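Local coordinates for protein putative oxidoreductase molybdopterin-binding subunit (Sulfolobus tokodaii, PDB 4ZOH) that probably serves as the molybdenum-cofactor subunit of an iron-sulfur oxidoreductase related to xanthine dehydrogenase and aldehyde oxidase, carrying the pterin cytosine dinucleotide cofactor, at residues A35-I46 with E72-V83; G277-Y287 with D317-T328. All coordinates share one frame; numbering follows the deposited sequence.

Contact 1: A35-I46 with E72-V83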
# COMPACT_ATOMS: atom_id res chain seq x y z
N ALA A 35 2.53 -20.30 1.45
CA ALA A 35 3.44 -21.06 2.32
C ALA A 35 4.08 -22.17 1.50
O ALA A 35 3.46 -22.65 0.52
CB ALA A 35 2.67 -21.59 3.54
N PHE A 36 5.29 -22.59 1.89
CA PHE A 36 5.97 -23.68 1.24
C PHE A 36 5.93 -24.96 2.05
O PHE A 36 6.13 -24.94 3.26
CB PHE A 36 7.40 -23.29 0.86
CG PHE A 36 7.46 -22.18 -0.12
CD1 PHE A 36 7.82 -22.43 -1.48
CD2 PHE A 36 7.15 -20.85 0.28
CE1 PHE A 36 7.88 -21.41 -2.41
CE2 PHE A 36 7.22 -19.82 -0.67
CZ PHE A 36 7.56 -20.09 -2.01
N VAL A 37 5.62 -26.09 1.38
CA VAL A 37 5.82 -27.44 1.92
C VAL A 37 7.30 -27.72 1.75
O VAL A 37 7.88 -27.41 0.70
CB VAL A 37 4.98 -28.53 1.15
CG1 VAL A 37 5.13 -29.93 1.78
CG2 VAL A 37 3.49 -28.14 1.10
N ARG A 38 7.91 -28.26 2.80
CA ARG A 38 9.40 -28.52 2.80
C ARG A 38 9.75 -30.00 3.01
O ARG A 38 8.94 -30.74 3.63
CB ARG A 38 10.07 -27.69 3.90
CG ARG A 38 10.06 -26.20 3.55
CD ARG A 38 10.39 -25.35 4.80
NE ARG A 38 10.10 -23.95 4.56
CZ ARG A 38 10.81 -23.12 3.83
NH1 ARG A 38 11.93 -23.47 3.25
NH2 ARG A 38 10.39 -21.84 3.73
N SER A 39 10.89 -30.43 2.46
CA SER A 39 11.31 -31.84 2.59
C SER A 39 11.44 -32.21 4.05
O SER A 39 12.07 -31.46 4.87
CB SER A 39 12.61 -32.12 1.87
OG SER A 39 12.86 -33.51 1.93
N LYS A 40 10.82 -33.33 4.43
CA LYS A 40 11.12 -33.88 5.74
C LYS A 40 12.30 -34.85 5.69
O LYS A 40 12.71 -35.37 6.71
CB LYS A 40 9.90 -34.50 6.40
CG LYS A 40 9.46 -35.75 5.67
CD LYS A 40 8.80 -36.72 6.65
CE LYS A 40 7.34 -36.95 6.34
NZ LYS A 40 6.62 -37.53 7.52
N TYR A 41 12.91 -35.05 4.53
CA TYR A 41 14.07 -35.96 4.40
C TYR A 41 15.30 -35.29 3.82
O TYR A 41 15.17 -34.35 3.02
CB TYR A 41 13.71 -37.17 3.52
CG TYR A 41 12.70 -38.10 4.17
CD1 TYR A 41 13.04 -38.86 5.30
CD2 TYR A 41 11.39 -38.25 3.63
CE1 TYR A 41 12.10 -39.72 5.88
CE2 TYR A 41 10.45 -39.11 4.22
CZ TYR A 41 10.82 -39.85 5.32
OH TYR A 41 9.93 -40.69 5.93
N PRO A 42 16.50 -35.76 4.23
CA PRO A 42 17.74 -35.19 3.69
C PRO A 42 17.98 -35.44 2.21
O PRO A 42 18.64 -34.61 1.52
CB PRO A 42 18.85 -35.88 4.54
CG PRO A 42 18.16 -37.01 5.25
CD PRO A 42 16.73 -36.64 5.40
N HIS A 43 17.49 -36.58 1.72
CA HIS A 43 17.70 -36.97 0.30
C HIS A 43 16.63 -37.97 -0.12
O HIS A 43 16.48 -39.04 0.47
CB HIS A 43 19.07 -37.57 0.03
CG HIS A 43 19.49 -37.54 -1.42
ND1 HIS A 43 20.60 -38.21 -1.90
CD2 HIS A 43 18.93 -36.93 -2.49
CE1 HIS A 43 20.75 -37.96 -3.19
NE2 HIS A 43 19.74 -37.18 -3.57
N ALA A 44 15.82 -37.57 -1.11
CA ALA A 44 14.63 -38.35 -1.51
C ALA A 44 14.21 -37.98 -2.89
O ALA A 44 14.40 -36.82 -3.36
CB ALA A 44 13.47 -38.19 -0.55
N ARG A 45 13.64 -38.99 -3.57
CA ARG A 45 12.83 -38.71 -4.75
C ARG A 45 11.46 -38.34 -4.30
O ARG A 45 10.99 -38.85 -3.28
CB ARG A 45 12.84 -39.85 -5.80
CG ARG A 45 14.10 -39.66 -6.61
CD ARG A 45 14.12 -40.51 -7.85
NE ARG A 45 15.46 -40.49 -8.42
CZ ARG A 45 16.44 -41.35 -8.10
NH1 ARG A 45 16.26 -42.34 -7.19
NH2 ARG A 45 17.62 -41.19 -8.71
N ILE A 46 10.86 -37.40 -5.02
CA ILE A 46 9.54 -36.88 -4.63
C ILE A 46 8.49 -36.87 -5.76
O ILE A 46 8.83 -36.57 -6.91
CB ILE A 46 9.66 -35.43 -4.03
CG1 ILE A 46 10.58 -34.55 -4.89
CG2 ILE A 46 10.08 -35.48 -2.54
CD1 ILE A 46 10.17 -33.08 -4.90
N GLU A 72 13.73 -34.51 -7.13
CA GLU A 72 14.69 -34.92 -6.12
C GLU A 72 15.02 -33.78 -5.14
O GLU A 72 15.56 -32.73 -5.55
CB GLU A 72 15.96 -35.44 -6.81
CG GLU A 72 16.92 -36.24 -5.89
CD GLU A 72 18.20 -36.65 -6.65
OE1 GLU A 72 18.13 -36.81 -7.90
OE2 GLU A 72 19.29 -36.75 -6.03
N THR A 73 14.69 -34.02 -3.87
CA THR A 73 15.01 -33.11 -2.80
C THR A 73 16.32 -33.49 -2.10
O THR A 73 16.50 -34.67 -1.76
CB THR A 73 13.88 -32.98 -1.78
OG1 THR A 73 14.28 -32.03 -0.77
CG2 THR A 73 13.54 -34.29 -1.13
N THR A 74 17.18 -32.48 -1.84
CA THR A 74 18.50 -32.62 -1.29
C THR A 74 18.82 -32.10 0.14
O THR A 74 20.01 -32.10 0.51
CB THR A 74 19.53 -32.03 -2.23
OG1 THR A 74 19.12 -30.71 -2.60
CG2 THR A 74 19.67 -32.90 -3.51
N TYR A 75 17.80 -31.70 0.93
CA TYR A 75 17.98 -31.30 2.34
C TYR A 75 16.66 -31.16 3.01
O TYR A 75 15.70 -30.69 2.38
CB TYR A 75 18.82 -29.97 2.48
CG TYR A 75 18.30 -28.73 1.78
CD1 TYR A 75 17.60 -27.74 2.50
CD2 TYR A 75 18.48 -28.54 0.40
CE1 TYR A 75 17.13 -26.59 1.88
CE2 TYR A 75 18.01 -27.39 -0.23
CZ TYR A 75 17.33 -26.40 0.54
OH TYR A 75 16.88 -25.23 -0.06
N VAL A 76 16.57 -31.60 4.26
CA VAL A 76 15.46 -31.23 5.14
C VAL A 76 15.33 -29.68 5.12
O VAL A 76 16.37 -28.95 5.18
CB VAL A 76 15.68 -31.73 6.53
CG1 VAL A 76 14.48 -31.49 7.46
CG2 VAL A 76 16.00 -33.22 6.44
N GLY A 77 14.10 -29.22 4.88
CA GLY A 77 13.79 -27.79 4.78
C GLY A 77 13.69 -27.29 3.34
O GLY A 77 13.30 -26.11 3.13
N GLN A 78 14.07 -28.13 2.36
CA GLN A 78 13.95 -27.68 0.97
C GLN A 78 12.48 -27.53 0.58
O GLN A 78 11.67 -28.40 0.91
CB GLN A 78 14.67 -28.56 -0.03
CG GLN A 78 14.87 -27.87 -1.41
CD GLN A 78 15.55 -28.84 -2.36
OE1 GLN A 78 15.55 -30.02 -2.08
NE2 GLN A 78 16.19 -28.35 -3.43
N PRO A 79 12.13 -26.41 -0.06
CA PRO A 79 10.78 -26.33 -0.64
C PRO A 79 10.51 -27.39 -1.76
O PRO A 79 11.32 -27.55 -2.74
CB PRO A 79 10.71 -24.90 -1.22
CG PRO A 79 11.86 -24.16 -0.65
CD PRO A 79 12.94 -25.19 -0.34
N ILE A 80 9.42 -28.10 -1.57
CA ILE A 80 8.99 -29.15 -2.51
C ILE A 80 7.60 -28.90 -3.10
O ILE A 80 7.21 -29.53 -4.10
CB ILE A 80 9.15 -30.58 -1.88
CG1 ILE A 80 8.33 -30.71 -0.61
CG2 ILE A 80 10.63 -30.82 -1.66
CD1 ILE A 80 8.23 -32.14 -0.06
N ALA A 81 6.87 -27.96 -2.51
CA ALA A 81 5.52 -27.59 -2.95
C ALA A 81 5.17 -26.20 -2.42
O ALA A 81 5.78 -25.75 -1.41
CB ALA A 81 4.50 -28.61 -2.41
N ILE A 82 4.20 -25.54 -3.06
CA ILE A 82 3.77 -24.17 -2.67
C ILE A 82 2.25 -24.19 -2.52
O ILE A 82 1.56 -24.64 -3.45
CB ILE A 82 4.12 -23.09 -3.70
CG1 ILE A 82 5.54 -23.19 -4.21
CG2 ILE A 82 3.84 -21.72 -3.10
CD1 ILE A 82 5.69 -23.83 -5.57
N VAL A 83 1.72 -23.77 -1.36
CA VAL A 83 0.32 -23.65 -1.23
C VAL A 83 -0.05 -22.17 -1.23
O VAL A 83 0.76 -21.31 -0.76
CB VAL A 83 -0.26 -24.38 -0.03
CG1 VAL A 83 0.23 -25.86 0.02
CG2 VAL A 83 -0.01 -23.67 1.30
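Phe36 and Ile82 lie side by side on one face of an antiparallel strand pair, with Ile82 CG2 sitting over the Phe36 ring 4.2 Å from its centroid, a CH-pi contact. This is the tight part. Pro79 CB reaches Phe36 CD1 from the same sheet face, and helix 223-235 packs on this group. On the reverse face Val37 CB presses on Ala81 CB at 3.6 Å, with helix 88-95 beyond. Two residues, Ile80 and Ala81, stand against the single Val37, which makes a classic beta bulge: Val37 O takes a straight bond from Ile80 N at 2.8 Å and a weak, longer one from Ala81 N.

Past the bulge Arg38 runs out extended, its CG anti to the carbonyl carbon (chi1 -71°), and NH1 meets Gly77 O at 3.0 Å in the guanidinium plane. NE and NH2 make salt bridges to Glu247 and Glu224. An alanine here would be likely to leave both of those carboxylates without this cation and the Gly77 carbonyl without its side-chain donor. Gly77 belongs to a type II turn, Tyr75 to Gln78, whose backbone angles there call for glycine.

The solvent side is looser: Lys40, in the connecting loop, is exposed, and Arg45 only approaches Glu72, its NH2 4.5 Å from OE1 with no N-H aimed at the oxygen. His43, by contrast, is buried, its NE2 giving a short bond of 2.5 Å to the anti side of Glu72 OE2, ring and carboxylate planes 30° apart. Ser123 N also donates to OE2, and Asp106 O meets His43 ND1. Within the hammerhead domain, then, apolar faces join the strands at one end, while at the other the histidine, gripped at both nitrogens, is probably held in a fixed ring orientation.

Contact 2: G277-Y287 with D317-T328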
# COMPACT_ATOMS: atom_id res chain seq x y z
N GLY A 277 48.19 -27.46 5.64
CA GLY A 277 47.18 -28.48 5.91
C GLY A 277 45.96 -28.38 4.98
O GLY A 277 46.05 -27.91 3.85
N THR A 278 44.84 -28.86 5.49
CA THR A 278 43.70 -29.09 4.68
C THR A 278 42.51 -28.30 5.32
O THR A 278 42.17 -28.52 6.51
CB THR A 278 43.41 -30.60 4.68
OG1 THR A 278 44.56 -31.27 4.15
CG2 THR A 278 42.20 -30.92 3.84
N LEU A 279 41.91 -27.42 4.52
CA LEU A 279 40.65 -26.72 4.93
C LEU A 279 39.44 -27.39 4.33
O LEU A 279 39.30 -27.44 3.08
CB LEU A 279 40.72 -25.22 4.49
CG LEU A 279 39.45 -24.39 4.81
CD1 LEU A 279 39.34 -24.12 6.32
CD2 LEU A 279 39.40 -23.12 3.98
N ILE A 280 38.54 -27.91 5.16
CA ILE A 280 37.29 -28.43 4.60
C ILE A 280 36.01 -27.57 4.92
O ILE A 280 35.55 -27.51 6.11
CB ILE A 280 37.02 -29.87 5.05
CG1 ILE A 280 38.08 -30.83 4.44
CG2 ILE A 280 35.67 -30.33 4.52
CD1 ILE A 280 38.15 -32.16 5.17
N ALA A 281 35.39 -26.99 3.88
CA ALA A 281 34.19 -26.12 4.04
C ALA A 281 32.93 -26.82 3.59
O ALA A 281 32.93 -27.51 2.56
CB ALA A 281 34.39 -24.82 3.31
N ASN A 282 31.88 -26.77 4.41
CA ASN A 282 30.62 -27.43 4.13
C ASN A 282 29.62 -26.47 3.41
O ASN A 282 29.05 -25.55 4.03
CB ASN A 282 30.06 -28.00 5.42
CG ASN A 282 28.86 -28.88 5.18
OD1 ASN A 282 28.26 -28.78 4.15
ND2 ASN A 282 28.47 -29.67 6.17
N LEU A 283 29.45 -26.64 2.10
CA LEU A 283 28.45 -25.86 1.35
C LEU A 283 27.01 -26.25 1.54
O LEU A 283 26.11 -25.50 1.10
CB LEU A 283 28.73 -25.88 -0.11
CG LEU A 283 30.05 -25.28 -0.54
CD1 LEU A 283 30.17 -25.32 -2.05
CD2 LEU A 283 30.31 -23.87 -0.02
N GLY A 284 26.77 -27.39 2.19
CA GLY A 284 25.43 -28.00 2.23
C GLY A 284 24.94 -28.25 0.76
O GLY A 284 25.75 -28.40 -0.12
N ALA A 285 23.63 -28.26 0.51
CA ALA A 285 23.05 -28.74 -0.80
C ALA A 285 23.36 -27.86 -2.00
O ALA A 285 23.69 -26.66 -1.86
CB ALA A 285 21.55 -29.02 -0.68
N PRO A 286 23.37 -28.45 -3.22
CA PRO A 286 23.73 -27.58 -4.33
C PRO A 286 22.58 -26.57 -4.70
O PRO A 286 21.81 -26.87 -5.55
CB PRO A 286 24.01 -28.55 -5.50
CG PRO A 286 23.38 -29.86 -5.08
CD PRO A 286 23.15 -29.86 -3.62
N TYR A 287 22.49 -25.40 -4.09
CA TYR A 287 21.61 -24.37 -4.58
C TYR A 287 22.55 -23.38 -5.19
O TYR A 287 23.41 -22.87 -4.49
CB TYR A 287 20.72 -23.82 -3.45
CG TYR A 287 19.91 -22.56 -3.81
CD1 TYR A 287 19.09 -22.53 -4.95
CD2 TYR A 287 19.91 -21.41 -2.95
CE1 TYR A 287 18.31 -21.42 -5.26
CE2 TYR A 287 19.16 -20.28 -3.26
CZ TYR A 287 18.35 -20.29 -4.42
OH TYR A 287 17.57 -19.24 -4.79
N ASP A 317 45.35 -26.92 1.49
CA ASP A 317 44.61 -27.64 0.51
C ASP A 317 43.14 -27.32 0.84
O ASP A 317 42.63 -27.78 1.88
CB ASP A 317 44.94 -29.16 0.61
CG ASP A 317 44.27 -30.01 -0.53
OD1 ASP A 317 44.09 -29.49 -1.63
OD2 ASP A 317 43.97 -31.22 -0.32
N ALA A 318 42.50 -26.47 0.01
CA ALA A 318 41.06 -26.04 0.26
C ALA A 318 39.96 -26.83 -0.48
O ALA A 318 39.95 -26.88 -1.71
CB ALA A 318 40.89 -24.54 -0.01
N TYR A 319 39.06 -27.43 0.27
CA TYR A 319 37.83 -28.04 -0.23
C TYR A 319 36.53 -27.29 0.16
O TYR A 319 36.36 -26.89 1.33
CB TYR A 319 37.67 -29.44 0.36
CG TYR A 319 38.67 -30.43 -0.14
CD1 TYR A 319 39.96 -30.51 0.48
CD2 TYR A 319 38.37 -31.31 -1.22
CE1 TYR A 319 40.90 -31.41 0.04
CE2 TYR A 319 39.33 -32.25 -1.66
CZ TYR A 319 40.58 -32.27 -1.03
OH TYR A 319 41.55 -33.13 -1.37
N ALA A 320 35.62 -27.10 -0.82
CA ALA A 320 34.25 -26.72 -0.56
C ALA A 320 33.39 -27.87 -1.08
O ALA A 320 33.32 -28.13 -2.28
CB ALA A 320 33.92 -25.36 -1.22
N VAL A 321 32.68 -28.52 -0.17
CA VAL A 321 32.02 -29.74 -0.44
C VAL A 321 30.55 -29.64 -0.15
O VAL A 321 30.24 -29.14 0.90
CB VAL A 321 32.55 -30.86 0.51
CG1 VAL A 321 32.27 -32.25 -0.08
CG2 VAL A 321 34.06 -30.73 0.66
N HIS A 322 29.67 -30.23 -1.00
CA HIS A 322 28.21 -30.38 -0.68
C HIS A 322 27.93 -31.42 0.35
O HIS A 322 28.67 -32.40 0.45
CB HIS A 322 27.42 -30.78 -1.95
CG HIS A 322 27.52 -29.76 -3.03
ND1 HIS A 322 26.97 -28.50 -2.89
CD2 HIS A 322 28.14 -29.77 -4.23
CE1 HIS A 322 27.22 -27.80 -3.99
NE2 HIS A 322 27.91 -28.55 -4.82
N THR A 323 26.85 -31.25 1.11
CA THR A 323 26.33 -32.30 1.95
C THR A 323 24.81 -32.12 1.88
O THR A 323 24.34 -31.07 1.45
CB THR A 323 26.86 -32.21 3.47
OG1 THR A 323 26.44 -30.97 4.08
CG2 THR A 323 28.38 -32.32 3.56
N ASN A 324 24.04 -33.08 2.38
CA ASN A 324 22.58 -33.03 2.37
C ASN A 324 21.96 -32.17 3.45
O ASN A 324 21.12 -32.66 4.22
CB ASN A 324 21.97 -34.45 2.40
CG ASN A 324 22.23 -35.20 1.10
OD1 ASN A 324 23.12 -36.05 1.06
ND2 ASN A 324 21.50 -34.82 0.02
N ILE A 325 22.37 -30.87 3.49
CA ILE A 325 21.78 -29.90 4.43
C ILE A 325 21.56 -28.60 3.74
O ILE A 325 22.08 -28.31 2.57
CB ILE A 325 22.65 -29.69 5.73
CG1 ILE A 325 23.99 -29.04 5.36
CG2 ILE A 325 22.81 -30.99 6.49
CD1 ILE A 325 24.88 -28.78 6.56
N THR A 326 20.77 -27.80 4.44
CA THR A 326 20.49 -26.44 4.01
C THR A 326 21.71 -25.81 3.31
O THR A 326 22.80 -25.74 3.91
CB THR A 326 20.14 -25.57 5.27
OG1 THR A 326 19.17 -26.26 6.04
CG2 THR A 326 19.56 -24.30 4.81
N PRO A 327 21.57 -25.29 2.09
CA PRO A 327 22.78 -24.66 1.57
C PRO A 327 23.37 -23.51 2.46
O PRO A 327 22.62 -22.66 2.94
CB PRO A 327 22.29 -24.07 0.23
CG PRO A 327 21.10 -24.90 -0.13
CD PRO A 327 20.43 -25.04 1.19
N THR A 328 24.69 -23.42 2.54
CA THR A 328 25.41 -22.52 3.41
C THR A 328 25.48 -21.15 2.71
O THR A 328 25.60 -21.10 1.49
CB THR A 328 26.85 -23.07 3.63
OG1 THR A 328 26.76 -24.47 4.02
CG2 THR A 328 27.63 -22.20 4.76
O HOH W 1 26.41 -23.18 -0.17
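His322 lays one face of its ring against Pro286, whose CB stands 4.0 Å from the ring centroid in a CH-pi contact. The two residues follow parallel neighbouring strands, 272-282 and 313-321, of a beta-alpha-beta unit whose crossover contains helix 288-304. That helix backs the face carrying Leu279 and Ala281, while on the other face Ile280 CG2 meets Val321 CG2. Regular backbone bonds run from Gly277 to Leu283; beyond the strands side chains join the backbone bonds, which continue as Thr328 N to Leu283 O and Ala285 N to Ile325 O. In the plane of its ring, His322 ND1 donates to Gly284 O at 3.0 Å. Gly284 has positive phi, and a side chain there would run into the carbonyls of Ile325 and Thr326.

Asn282 carries its CG opposite the backbone N (chi1 -171°), which brings OD1 back to accept from Gly284 N, an Asx turn, and from Thr323 OG1 at 2.8 Å. Two donors thus hold the amide and fix its rotation. Thr328, whose side chain is about 13 Å from the molybdenum atom, reaches back to the end of strand 272-282: its OG1 also meets Arg159 and gives a 2.5 Å bond to Asn282 O, 25° out of the carbonyl plane.

Both contacts are largely buried, yet only contact 1 has fully exposed residues, Lys40 and Arg45; contact 2 has none beyond partly exposed. Contact 1 belongs to the hammerhead domain and holds two antiparallel strand pairs, each in a different sheet, whereas contact 2 pairs parallel neighbours within one sheet of the cofactor-binding domain. The first has an arginine with carboxylate partners and a histidine-carboxylate bond; in the second, hydroxyls, an amide and a histidine ring bond mostly to uncharged carbonyls. Their loop ends meet although the centres lie 20 Å apart: Thr74 O is 3.1 Å from Asn324 ND2, a probable hydrogen bond, and Tyr75 packs against Ala285 and Ile325.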